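Local coordinates for putative 6-phosphogluconolactonase (Neisseria gonorrhoeae, PDB 3LHI), which probably hydrolyses 6-phosphogluconolactone to 6-phosphogluconate, the second step of the oxidative pentose phosphate pathway, at residues D20-A25 with V130-M135; A142-F145 with Q150-T153; K123-P128 with L180-H185. One frame throughout, in Å; residues are numbered along the deposited sequence.

Contact 1: D20-A25 with V130-M135; sequences DAVADA and VLILGM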
ATOM      1  N   ASP A  20     -13.113   5.946  -7.741  1.00 14.46           N
ATOM      2  CA  ASP A  20     -13.336   7.174  -8.489  1.00 15.29           C
ATOM      3  C   ASP A  20     -12.222   8.178  -8.151  1.00 12.97           C
ATOM      4  O   ASP A  20     -11.644   8.812  -9.042  1.00 15.76           O
ATOM      5  CB  ASP A  20     -14.689   7.788  -8.171  1.00 15.71           C
ATOM      6  CG  ASP A  20     -15.862   6.979  -8.688  1.00 18.77           C
ATOM      7  OD1 ASP A  20     -15.700   6.061  -9.502  1.00 20.43           O
ATOM      8  OD2 ASP A  20     -16.997   7.305  -8.188  1.00 24.20           O
ATOM      9  N   ALA A  21     -11.913   8.335  -6.868  1.00 13.67           N
ATOM     10  CA  ALA A  21     -10.900   9.293  -6.428  1.00 13.50           C
ATOM     11  C   ALA A  21      -9.513   8.871  -6.885  1.00 14.61           C
ATOM     12  O   ALA A  21      -8.708   9.715  -7.291  1.00 14.53           O
ATOM     13  CB  ALA A  21     -10.943   9.472  -4.895  1.00 15.25           C
ATOM     14  N   VAL A  22      -9.200   7.573  -6.796  1.00 13.12           N
ATOM     15  CA  VAL A  22      -7.899   7.089  -7.229  1.00 12.92           C
ATOM     16  C   VAL A  22      -7.732   7.231  -8.740  1.00 12.57           C
ATOM     17  O   VAL A  22      -6.655   7.644  -9.201  1.00 13.30           O
ATOM     18  CB  VAL A  22      -7.690   5.620  -6.724  1.00 12.86           C
ATOM     19  CG1 VAL A  22      -6.518   4.968  -7.466  1.00 12.55           C
ATOM     20  CG2 VAL A  22      -7.555   5.567  -5.218  1.00 12.55           C
ATOM     21  N   ALA A  23      -8.771   6.920  -9.519  1.00 13.34           N
ATOM     22  CA  ALA A  23      -8.706   7.093 -10.940  1.00 13.44           C
ATOM     23  C   ALA A  23      -8.462   8.562 -11.299  1.00 13.30           C
ATOM     24  O   ALA A  23      -7.633   8.846 -12.174  1.00 14.72           O
ATOM     25  CB  ALA A  23      -9.986   6.577 -11.615  1.00 14.73           C
ATOM     26  N   ASP A  24      -9.121   9.466 -10.586  1.00 14.27           N
ATOM     27  CA  ASP A  24      -8.909  10.902 -10.861  1.00 15.79           C
ATOM     28  C   ASP A  24      -7.459  11.303 -10.526  1.00 14.27           C
ATOM     29  O   ASP A  24      -6.814  12.068 -11.267  1.00 15.91           O
ATOM     30  CB  ASP A  24      -9.867  11.762 -10.071  1.00 16.66           C
ATOM     31  CG  ASP A  24     -11.279  11.748 -10.632  1.00 23.40           C
ATOM     32  OD1 ASP A  24     -11.504  11.245 -11.770  1.00 26.58           O
ATOM     33  OD2 ASP A  24     -12.161  12.238  -9.882  1.00 29.87           O
ATOM     34  N   ALA A  25      -6.903  10.768  -9.446  1.00 14.33           N
ATOM     35  CA  ALA A  25      -5.505  11.100  -9.070  1.00 14.80           C
ATOM     36  C   ALA A  25      -4.533  10.521 -10.108  1.00 13.96           C
ATOM     37  O   ALA A  25      -3.554  11.159 -10.519  1.00 15.22           O
ATOM     38  CB  ALA A  25      -5.212  10.556  -7.653  1.00 14.84           C
ATOM     39  N   VAL A 130       0.604   7.590  -6.552  1.00 11.53           N
ATOM     40  CA  VAL A 130      -0.642   7.348  -5.795  1.00 11.94           C
ATOM     41  C   VAL A 130      -0.416   6.084  -4.969  1.00 10.82           C
ATOM     42  O   VAL A 130       0.040   5.069  -5.523  1.00 11.15           O
ATOM     43  CB  VAL A 130      -1.869   7.198  -6.723  1.00 12.07           C
ATOM     44  CG1 VAL A 130      -3.150   6.960  -5.886  1.00 13.92           C
ATOM     45  CG2 VAL A 130      -2.030   8.434  -7.633  1.00 14.33           C
ATOM     46  N   LEU A 131      -0.714   6.155  -3.688  1.00 10.16           N
ATOM     47  CA  LEU A 131      -0.545   5.028  -2.753  1.00 10.11           C
ATOM     48  C   LEU A 131      -1.856   4.814  -2.026  1.00 10.81           C
ATOM     49  O   LEU A 131      -2.461   5.771  -1.538  1.00 11.74           O
ATOM     50  CB  LEU A 131       0.559   5.381  -1.749  1.00 11.11           C
ATOM     51  CG  LEU A 131       0.674   4.524  -0.499  1.00 11.60           C
ATOM     52  CD1 LEU A 131       1.056   3.044  -0.817  1.00 11.19           C
ATOM     53  CD2 LEU A 131       1.734   5.147   0.444  1.00 12.77           C
ATOM     54  N   ILE A 132      -2.323   3.567  -1.958  0.50 10.88           N
ATOM     55  CA  ILE A 132      -3.433   3.225  -1.063  0.50 10.60           C
ATOM     56  C   ILE A 132      -2.893   2.300   0.036  0.50 11.05           C
ATOM     57  O   ILE A 132      -2.359   1.209  -0.217  0.50 11.81           O
ATOM     58  CB  ILE A 132      -4.676   2.595  -1.742  0.50 11.85           C
ATOM     59  CG1 ILE A 132      -5.196   3.448  -2.902  0.50 11.04           C
ATOM     60  CG2 ILE A 132      -5.793   2.377  -0.685  0.50 12.40           C
ATOM     61  CD1 ILE A 132      -4.466   3.242  -4.181  0.50 12.60           C
ATOM     62  N   LEU A 133      -3.023   2.818   1.252  1.00 11.38           N
ATOM     63  CA  LEU A 133      -2.685   2.144   2.489  1.00 12.49           C
ATOM     64  C   LEU A 133      -3.892   1.459   3.106  1.00 11.02           C
ATOM     65  O   LEU A 133      -5.045   1.813   2.802  1.00 12.46           O
ATOM     66  CB  LEU A 133      -2.132   3.163   3.485  1.00 12.55           C
ATOM     67  CG  LEU A 133      -0.767   3.774   3.157  1.00 12.22           C
ATOM     68  CD1 LEU A 133      -0.416   4.854   4.160  1.00 14.94           C
ATOM     69  CD2 LEU A 133       0.287   2.681   3.105  1.00 14.16           C
ATOM     70  N   GLY A 134      -3.629   0.470   3.938  1.00 11.39           N
ATOM     71  CA  GLY A 134      -4.585  -0.046   4.862  1.00 12.82           C
ATOM     72  C   GLY A 134      -4.037   0.103   6.272  1.00 13.77           C
ATOM     73  O   GLY A 134      -2.976   0.687   6.479  1.00 13.54           O
HETATM   74  N   MSE A 135      -4.774  -0.372   7.260  1.00 12.86           N
HETATM   75  CA  MSE A 135      -4.342  -0.310   8.651  1.00 13.49           C
HETATM   76  C   MSE A 135      -4.794  -1.554   9.380  1.00 13.48           C
HETATM   77  O   MSE A 135      -5.976  -1.930   9.271  1.00 15.85           O
HETATM   78  CB  MSE A 135      -4.899   0.935   9.304  1.00 14.60           C
HETATM   79  CG  MSE A 135      -4.403   1.168  10.753  1.00 14.78           C
HETATM   80 SE   MSE A 135      -5.518   2.438  11.683  0.75 15.40          SE
HETATM   81  CE  MSE A 135      -7.003   1.229  11.900  1.00 17.74           C
TER
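V130 opens the strand 130-133 and meets the helix 20-25 at two places. Its CB points toward the helix. CG2 lies anti to the carbonyl carbon, and this sets it against the methyl of A25, with V130 CG2 and A25 CB 3.8 Å apart. The other branch, CG1, stands anti to the backbone N (chi1 -179°) and faces V22, at 4.2 Å from V22 CG1. V22 and A25 are three residues apart, so they sit on the same side of the helix, and V130 touches both.

L131 turns its side chain to the other side of the sheet, in the usual alternation of a strand. I132 comes back to the helix side. Its CG1 and the CG2 of V22 meet tip to tip at 3.9 Å. CD1 of I132 is almost as near to V22 CG2. I132 is deposited in two conformers, so the place of its CG1 and CD1 is less certain. Its backbone oxygen is hydrogen-bonded to S41 OG. Further on, M135 O accepts a hydrogen bond from K198 NZ. The contact is thus wholly apolar and small, with V22 touching V130 and I132 in turn.

The axes of the helix segment 20-25 and strand 130-133 pass 9.6 Å apart and run nearly antiparallel, at 156°. This is helix-on-sheet packing of a Rossmann-like α/β fold. Strand 130-133 lies between the parallel strands 36-40 and 188-194. L38 of strand 36-40 touches V22, V130 and I132, and F49 of helix 47-54 touches both V22 and I132.

Contact 2: A142-F145 with Q150-T153; sequences ASIF and QFQT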
ATOM      1  N   ALA A 142       1.305  -0.469   5.769  1.00 10.76           N
ATOM      2  CA  ALA A 142       2.242  -1.235   4.956  1.00 10.61           C
ATOM      3  C   ALA A 142       2.679  -2.466   5.753  1.00 10.67           C
ATOM      4  O   ALA A 142       1.790  -3.143   6.270  1.00 11.64           O
ATOM      5  CB  ALA A 142       3.366  -0.318   4.444  1.00 11.74           C
ATOM      6  N   SER A 143       3.965  -2.797   5.799  1.00 10.87           N
ATOM      7  CA  SER A 143       4.426  -3.791   6.742  1.00  9.64           C
ATOM      8  C   SER A 143       5.365  -3.099   7.740  1.00 10.16           C
ATOM      9  O   SER A 143       6.338  -3.710   8.214  1.00 11.26           O
ATOM     10  CB  SER A 143       5.044  -5.013   6.068  1.00 10.58           C
ATOM     11  OG  SER A 143       4.051  -5.949   5.628  1.00 11.39           O
ATOM     12  N   ILE A 144       4.996  -1.890   8.164  1.00 11.46           N
ATOM     13  CA  ILE A 144       5.689  -1.208   9.253  1.00 11.34           C
ATOM     14  C   ILE A 144       4.956  -1.578  10.553  1.00 12.12           C
ATOM     15  O   ILE A 144       3.995  -0.954  10.961  1.00 13.06           O
ATOM     16  CB  ILE A 144       5.738   0.298   9.043  1.00 11.26           C
ATOM     17  CG1 ILE A 144       6.349   0.611   7.688  1.00 12.49           C
ATOM     18  CG2 ILE A 144       6.520   0.941  10.198  1.00 12.83           C
ATOM     19  CD1 ILE A 144       6.273   2.132   7.295  1.00 15.05           C
ATOM     20  N   PHE A 145       5.385  -2.692  11.105  1.00 12.16           N
ATOM     21  CA  PHE A 145       4.786  -3.274  12.287  1.00 12.66           C
ATOM     22  C   PHE A 145       5.482  -2.749  13.571  1.00 12.23           C
ATOM     23  O   PHE A 145       6.704  -2.618  13.588  1.00 13.35           O
ATOM     24  CB  PHE A 145       4.935  -4.791  12.259  1.00 13.79           C
ATOM     25  CG  PHE A 145       3.949  -5.497  11.350  1.00 12.21           C
ATOM     26  CD1 PHE A 145       2.746  -5.904  11.848  1.00 13.69           C
ATOM     27  CD2 PHE A 145       4.252  -5.757  10.007  1.00 12.62           C
ATOM     28  CE1 PHE A 145       1.827  -6.568  11.007  1.00 13.83           C
ATOM     29  CE2 PHE A 145       3.356  -6.384   9.178  1.00 12.82           C
ATOM     30  CZ  PHE A 145       2.128  -6.801   9.682  1.00 13.25           C
ATOM     31  N   GLN A 150      13.289  -4.143  12.901  1.00 13.17           N
ATOM     32  CA  GLN A 150      13.738  -3.238  11.860  1.00 13.67           C
ATOM     33  C   GLN A 150      12.971  -1.898  11.858  1.00 12.76           C
ATOM     34  O   GLN A 150      13.111  -1.106  10.938  1.00 14.47           O
ATOM     35  CB  GLN A 150      13.685  -3.900  10.478  1.00 13.46           C
ATOM     36  CG  GLN A 150      14.297  -5.289  10.443  1.00 14.04           C
ATOM     37  CD  GLN A 150      13.298  -6.411  10.714  1.00 13.53           C
ATOM     38  OE1 GLN A 150      12.225  -6.177  11.294  1.00 13.18           O
ATOM     39  NE2 GLN A 150      13.640  -7.622  10.286  1.00 16.29           N
ATOM     40  N   PHE A 151      12.169  -1.632  12.886  1.00 14.43           N
ATOM     41  CA  PHE A 151      11.349  -0.416  12.920  1.00 13.78           C
ATOM     42  C   PHE A 151      12.177   0.842  12.791  1.00 13.82           C
ATOM     43  O   PHE A 151      11.825   1.736  12.029  1.00 12.60           O
ATOM     44  CB  PHE A 151      10.517  -0.372  14.198  1.00 13.72           C
ATOM     45  CG  PHE A 151       9.477   0.667  14.226  1.00 12.73           C
ATOM     46  CD1 PHE A 151       9.729   1.982  14.645  1.00 14.68           C
ATOM     47  CD2 PHE A 151       8.208   0.360  13.800  1.00 14.80           C
ATOM     48  CE1 PHE A 151       8.714   2.936  14.623  1.00 15.10           C
ATOM     49  CE2 PHE A 151       7.240   1.298  13.812  1.00 15.87           C
ATOM     50  CZ  PHE A 151       7.446   2.561  14.193  1.00 14.41           C
ATOM     51  N   GLN A 152      13.301   0.963  13.499  1.00 13.01           N
ATOM     52  CA  GLN A 152      14.125   2.160  13.375  1.00 13.60           C
ATOM     53  C   GLN A 152      14.659   2.352  11.963  1.00 14.30           C
ATOM     54  O   GLN A 152      14.752   3.488  11.494  1.00 14.77           O
ATOM     55  CB  GLN A 152      15.288   2.160  14.384  1.00 14.01           C
ATOM     56  CG  GLN A 152      14.834   2.295  15.856  1.00 15.30           C
ATOM     57  CD  GLN A 152      14.172   3.577  16.119  1.00 14.95           C
ATOM     58  OE1 GLN A 152      13.008   3.621  16.542  1.00 16.70           O
ATOM     59  NE2 GLN A 152      14.927   4.682  15.943  1.00 14.37           N
ATOM     60  N   THR A 153      15.007   1.274  11.275  1.00 12.14           N
ATOM     61  CA  THR A 153      15.405   1.374   9.853  1.00 11.69           C
ATOM     62  C   THR A 153      14.229   1.858   8.996  1.00 13.13           C
ATOM     63  O   THR A 153      14.413   2.721   8.144  1.00 13.37           O
ATOM     64  CB  THR A 153      15.975   0.053   9.326  1.00 13.83           C
ATOM     65  OG1 THR A 153      17.141  -0.309  10.102  1.00 15.81           O
ATOM     66  CG2 THR A 153      16.346   0.115   7.830  1.00 16.12           C
TER
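I144 and F151 are the residues of closest backbone approach, with their CA atoms 6.8 Å apart. The segment 142-145 is irregular. A142 has a positive phi of 42°, after which the chain becomes more extended at I144 and F145. The facing segment starts a helix at F151, with Q150 in the N-cap position. The two backbones are not hydrogen-bonded to each other.

F151 carries the contact. Its ring CG stands anti to the backbone N (chi1 -169°), and the end of the side chain swings to the loop although its CB does not point there. The carbonyl oxygen of F145 meets the ring at its edge, near the ring plane, with F145 O 3.3 Å from F151 CD2. This would suit the slightly positive rim of the ring. I144 approaches the same ring obliquely. Its branch CG2 touches F151 CE2 at 3.7 Å, and the two side chains cross at about a right angle. F145 sends its own side chain away from the helix, so only its backbone oxygen serves here. Its ring stacks on H140 instead.

The segment 142-145 directly follows the glycine-rich stretch after strand 130-133, a GxGxDGH motif of this lactonase and isomerase family that probably lines the active site. S143 OG is hydrogen-bonded to D69 and R175. Around the contact, P214 touches both I144 and F151, and R211 makes a cation-pi contact with F151. Strand 175-178 packs against the loop through S177, and strand 163-166 lies against the start of helix 151-155, at Q150 and T153.

Contact 3: K123-P128 with L180-H185; sequences KHYKQP and LDAIAH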
ATOM      1  N   LYS A 123      15.852  -2.638  -7.077  1.00 16.99           N
ATOM      2  CA  LYS A 123      16.219  -2.476  -8.475  1.00 20.70           C
ATOM      3  C   LYS A 123      15.039  -2.147  -9.393  1.00 19.23           C
ATOM      4  O   LYS A 123      15.254  -1.567 -10.451  1.00 24.05           O
ATOM      5  CB  LYS A 123      16.979  -3.679  -9.016  1.00 23.35           C
ATOM      6  CG  LYS A 123      18.388  -3.765  -8.460  1.00 25.42           C
ATOM      7  CD  LYS A 123      19.045  -5.068  -8.959  1.00 32.85           C
ATOM      8  CE  LYS A 123      20.511  -5.205  -8.490  1.00 39.78           C
ATOM      9  NZ  LYS A 123      20.840  -4.766  -7.081  1.00 43.80           N
ATOM     10  N   HIS A 124      13.806  -2.558  -9.013  1.00 18.37           N
ATOM     11  CA  HIS A 124      12.632  -2.312  -9.834  1.00 17.35           C
ATOM     12  C   HIS A 124      11.796  -1.119  -9.351  1.00 15.88           C
ATOM     13  O   HIS A 124      10.942  -0.597 -10.067  1.00 16.55           O
ATOM     14  CB  HIS A 124      11.770  -3.570  -9.822  1.00 18.07           C
ATOM     15  CG  HIS A 124      12.402  -4.734 -10.496  1.00 18.29           C
ATOM     16  ND1 HIS A 124      12.134  -5.063 -11.804  1.00 26.29           N
ATOM     17  CD2 HIS A 124      13.329  -5.619 -10.064  1.00 20.87           C
ATOM     18  CE1 HIS A 124      12.866  -6.112 -12.152  1.00 26.43           C
ATOM     19  NE2 HIS A 124      13.575  -6.486 -11.103  1.00 27.85           N
ATOM     20  N   TYR A 125      12.005  -0.710  -8.112  1.00 15.04           N
ATOM     21  CA  TYR A 125      11.182   0.303  -7.479  1.00 13.47           C
ATOM     22  C   TYR A 125      11.179   1.651  -8.193  1.00 13.83           C
ATOM     23  O   TYR A 125      12.234   2.179  -8.588  1.00 14.88           O
ATOM     24  CB  TYR A 125      11.660   0.553  -6.046  1.00 12.61           C
ATOM     25  CG  TYR A 125      10.926   1.631  -5.309  1.00 12.57           C
ATOM     26  CD1 TYR A 125       9.795   1.336  -4.583  1.00 11.93           C
ATOM     27  CD2 TYR A 125      11.359   2.948  -5.314  1.00 12.05           C
ATOM     28  CE1 TYR A 125       9.109   2.275  -3.913  1.00 12.10           C
ATOM     29  CE2 TYR A 125      10.694   3.920  -4.624  1.00 11.43           C
ATOM     30  CZ  TYR A 125       9.573   3.602  -3.891  1.00 10.81           C
ATOM     31  OH  TYR A 125       8.910   4.563  -3.164  1.00 12.35           O
ATOM     32  N   LYS A 126       9.973   2.202  -8.310  0.50 12.93           N
ATOM     33  CA  LYS A 126       9.726   3.559  -8.747  0.50 13.53           C
ATOM     34  C   LYS A 126       8.881   4.264  -7.679  0.50 12.24           C
ATOM     35  O   LYS A 126       7.927   3.681  -7.155  0.50 13.17           O
ATOM     36  CB  LYS A 126       8.957   3.551 -10.078  0.50 15.35           C
ATOM     37  CG  LYS A 126       9.690   2.776 -11.169  0.50 18.12           C
ATOM     38  CD  LYS A 126       8.939   2.803 -12.481  0.50 21.24           C
ATOM     39  CE  LYS A 126       8.923   4.176 -13.143  0.50 23.98           C
ATOM     40  NZ  LYS A 126       8.566   3.953 -14.573  0.50 24.25           N
ATOM     41  N   GLN A 127       9.185   5.517  -7.372  1.00 12.85           N
ATOM     42  CA  GLN A 127       8.402   6.281  -6.439  1.00 11.82           C
ATOM     43  C   GLN A 127       6.931   6.343  -6.888  1.00 12.57           C
ATOM     44  O   GLN A 127       6.649   6.842  -7.987  1.00 13.39           O
ATOM     45  CB  GLN A 127       8.927   7.719  -6.316  1.00 14.00           C
ATOM     46  CG  GLN A 127       8.130   8.650  -5.411  1.00 13.97           C
ATOM     47  CD  GLN A 127       8.289   8.334  -3.948  1.00 16.26           C
ATOM     48  OE1 GLN A 127       9.414   8.494  -3.419  1.00 19.42           O
ATOM     49  NE2 GLN A 127       7.162   7.955  -3.244  1.00 15.72           N
ATOM     50  N   PRO A 128       5.999   5.875  -6.060  1.00 11.15           N
ATOM     51  CA  PRO A 128       4.621   5.998  -6.465  1.00 10.54           C
ATOM     52  C   PRO A 128       4.104   7.405  -6.551  1.00 11.72           C
ATOM     53  O   PRO A 128       4.545   8.254  -5.767  1.00 12.85           O
ATOM     54  CB  PRO A 128       3.842   5.171  -5.440  1.00 12.84           C
ATOM     55  CG  PRO A 128       4.878   4.254  -4.888  1.00 15.68           C
ATOM     56  CD  PRO A 128       6.165   5.009  -4.907  1.00 12.96           C
ATOM     57  N   LEU A 180       8.702   4.741   5.790  1.00 10.80           N
ATOM     58  CA  LEU A 180       8.005   5.969   6.092  1.00 10.65           C
ATOM     59  C   LEU A 180       8.342   7.087   5.093  1.00 10.79           C
ATOM     60  O   LEU A 180       7.447   7.810   4.637  1.00 11.50           O
ATOM     61  CB  LEU A 180       8.281   6.396   7.525  1.00 11.96           C
ATOM     62  CG  LEU A 180       7.569   7.642   7.992  1.00 13.25           C
ATOM     63  CD1 LEU A 180       6.055   7.591   7.885  1.00 15.11           C
ATOM     64  CD2 LEU A 180       8.023   7.954   9.424  1.00 16.47           C
ATOM     65  N   ASP A 181       9.628   7.194   4.756  1.00 10.88           N
ATOM     66  CA  ASP A 181      10.065   8.221   3.779  1.00 11.86           C
ATOM     67  C   ASP A 181       9.383   8.032   2.453  1.00 11.75           C
ATOM     68  O   ASP A 181       8.948   9.013   1.822  1.00 11.85           O
ATOM     69  CB  ASP A 181      11.594   8.171   3.635  1.00 12.48           C
ATOM     70  CG  ASP A 181      12.122   9.154   2.630  1.00 13.70           C
ATOM     71  OD1 ASP A 181      12.246   8.781   1.448  1.00 14.69           O
ATOM     72  OD2 ASP A 181      12.441  10.258   3.065  1.00 14.54           O
ATOM     73  N   ALA A 182       9.331   6.816   1.966  1.00 10.90           N
ATOM     74  CA  ALA A 182       8.722   6.524   0.680  1.00 11.22           C
ATOM     75  C   ALA A 182       7.239   6.892   0.697  1.00 10.84           C
ATOM     76  O   ALA A 182       6.736   7.469  -0.281  1.00 11.97           O
ATOM     77  CB  ALA A 182       8.914   5.025   0.277  1.00 12.22           C
ATOM     78  N   ILE A 183       6.547   6.555   1.773  1.00  9.60           N
ATOM     79  CA  ILE A 183       5.136   6.897   1.901  1.00 10.36           C
ATOM     80  C   ILE A 183       4.933   8.373   1.916  1.00 11.90           C
ATOM     81  O   ILE A 183       4.088   8.914   1.181  1.00 12.41           O
ATOM     82  CB  ILE A 183       4.532   6.237   3.198  1.00 11.00           C
ATOM     83  CG1 ILE A 183       4.575   4.730   3.059  1.00 10.47           C
ATOM     84  CG2 ILE A 183       3.146   6.794   3.529  1.00 11.97           C
ATOM     85  CD1 ILE A 183       4.230   3.953   4.394  1.00 12.84           C
ATOM     86  N   ALA A 184       5.745   9.070   2.722  1.00 12.71           N
ATOM     87  CA  ALA A 184       5.584  10.497   2.923  1.00 13.97           C
ATOM     88  C   ALA A 184       5.826  11.294   1.635  1.00 13.13           C
ATOM     89  O   ALA A 184       5.266  12.394   1.513  1.00 17.77           O
ATOM     90  CB  ALA A 184       6.504  10.990   4.025  1.00 15.06           C
ATOM     91  N   HIS A 185       6.654  10.766   0.746  1.00 13.64           N
ATOM     92  CA  HIS A 185       7.008  11.460  -0.493  1.00 13.44           C
ATOM     93  C   HIS A 185       6.201  11.009  -1.693  1.00 13.99           C
ATOM     94  O   HIS A 185       6.500  11.318  -2.855  1.00 16.28           O
ATOM     95  CB  HIS A 185       8.517  11.401  -0.765  1.00 13.65           C
ATOM     96  CG  HIS A 185       9.299  12.152   0.241  1.00 15.07           C
ATOM     97  ND1 HIS A 185       9.604  11.617   1.476  1.00 15.75           N
ATOM     98  CD2 HIS A 185       9.743  13.436   0.251  1.00 16.94           C
ATOM     99  CE1 HIS A 185      10.244  12.536   2.196  1.00 16.68           C
ATOM    100  NE2 HIS A 185      10.341  13.645   1.469  1.00 15.98           N
TER
HETATM  101  O   HOH W   1       4.819  11.151  -5.838  1.00 21.27           O
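The last turn of the short helix 180-184 receives the side chain of Q127, which comes from the connection between helix 114-124 and strand 130-133. Q127 NE2 donates to the backbone oxygen A182 O at 3.0 Å, and the bond is nearly straight (163°). The N-H reaches a lone pair of A182 O in the carbonyl plane, and the acceptor also lies in the amide plane of Q127. The chain of Q127 leaves extended at chi1 but bends at chi2 (72°), which turns the amide to the helix. H185 O is near the same nitrogen, but the angle is too poor for a bond.

This connection is the chain's entry into an inner strand of the Rossmann-like sheet, between 36-40 and 188-194, and the helix end sits beside it. A182 O has a second donor in T186 OG1. The methyl of A182 packs against the end of Y125, with A182 CB 3.5 Å from Y125 OH and placed obliquely to the ring.

H185 leaves the helix and folds its ring back along it. H185 ND1 donates to D181 O at 2.7 Å, almost in the ring plane, which should help to hold the ring's rotation. D181 O also takes the backbone N-H of H185. A water lies 2.9 Å from P128 O, to which it can donate; its bond to H185 O is weak and long.

I183 ties the three contacts together. On the helix of contact 3 it turns away from 123-128. Its CG2 packs on L131 CD2 of contact 1 at 3.8 Å, on the sheet face opposite helix 20-25. Its CD1 lies 4.0 Å from I144 CD1 of contact 2. The centres of contacts 1 and 3 are about 15 Å apart, and those of contacts 2 and 3 about 14 Å. Contacts 1 and 2 lie about 22 Å apart, on opposite sides of the chain's centre. Even so, strand 130-133 leads into the glycine-rich stretch, and 142-145 follows it. The end of 130-135 and the start of 142-145 thus probably flank the active site.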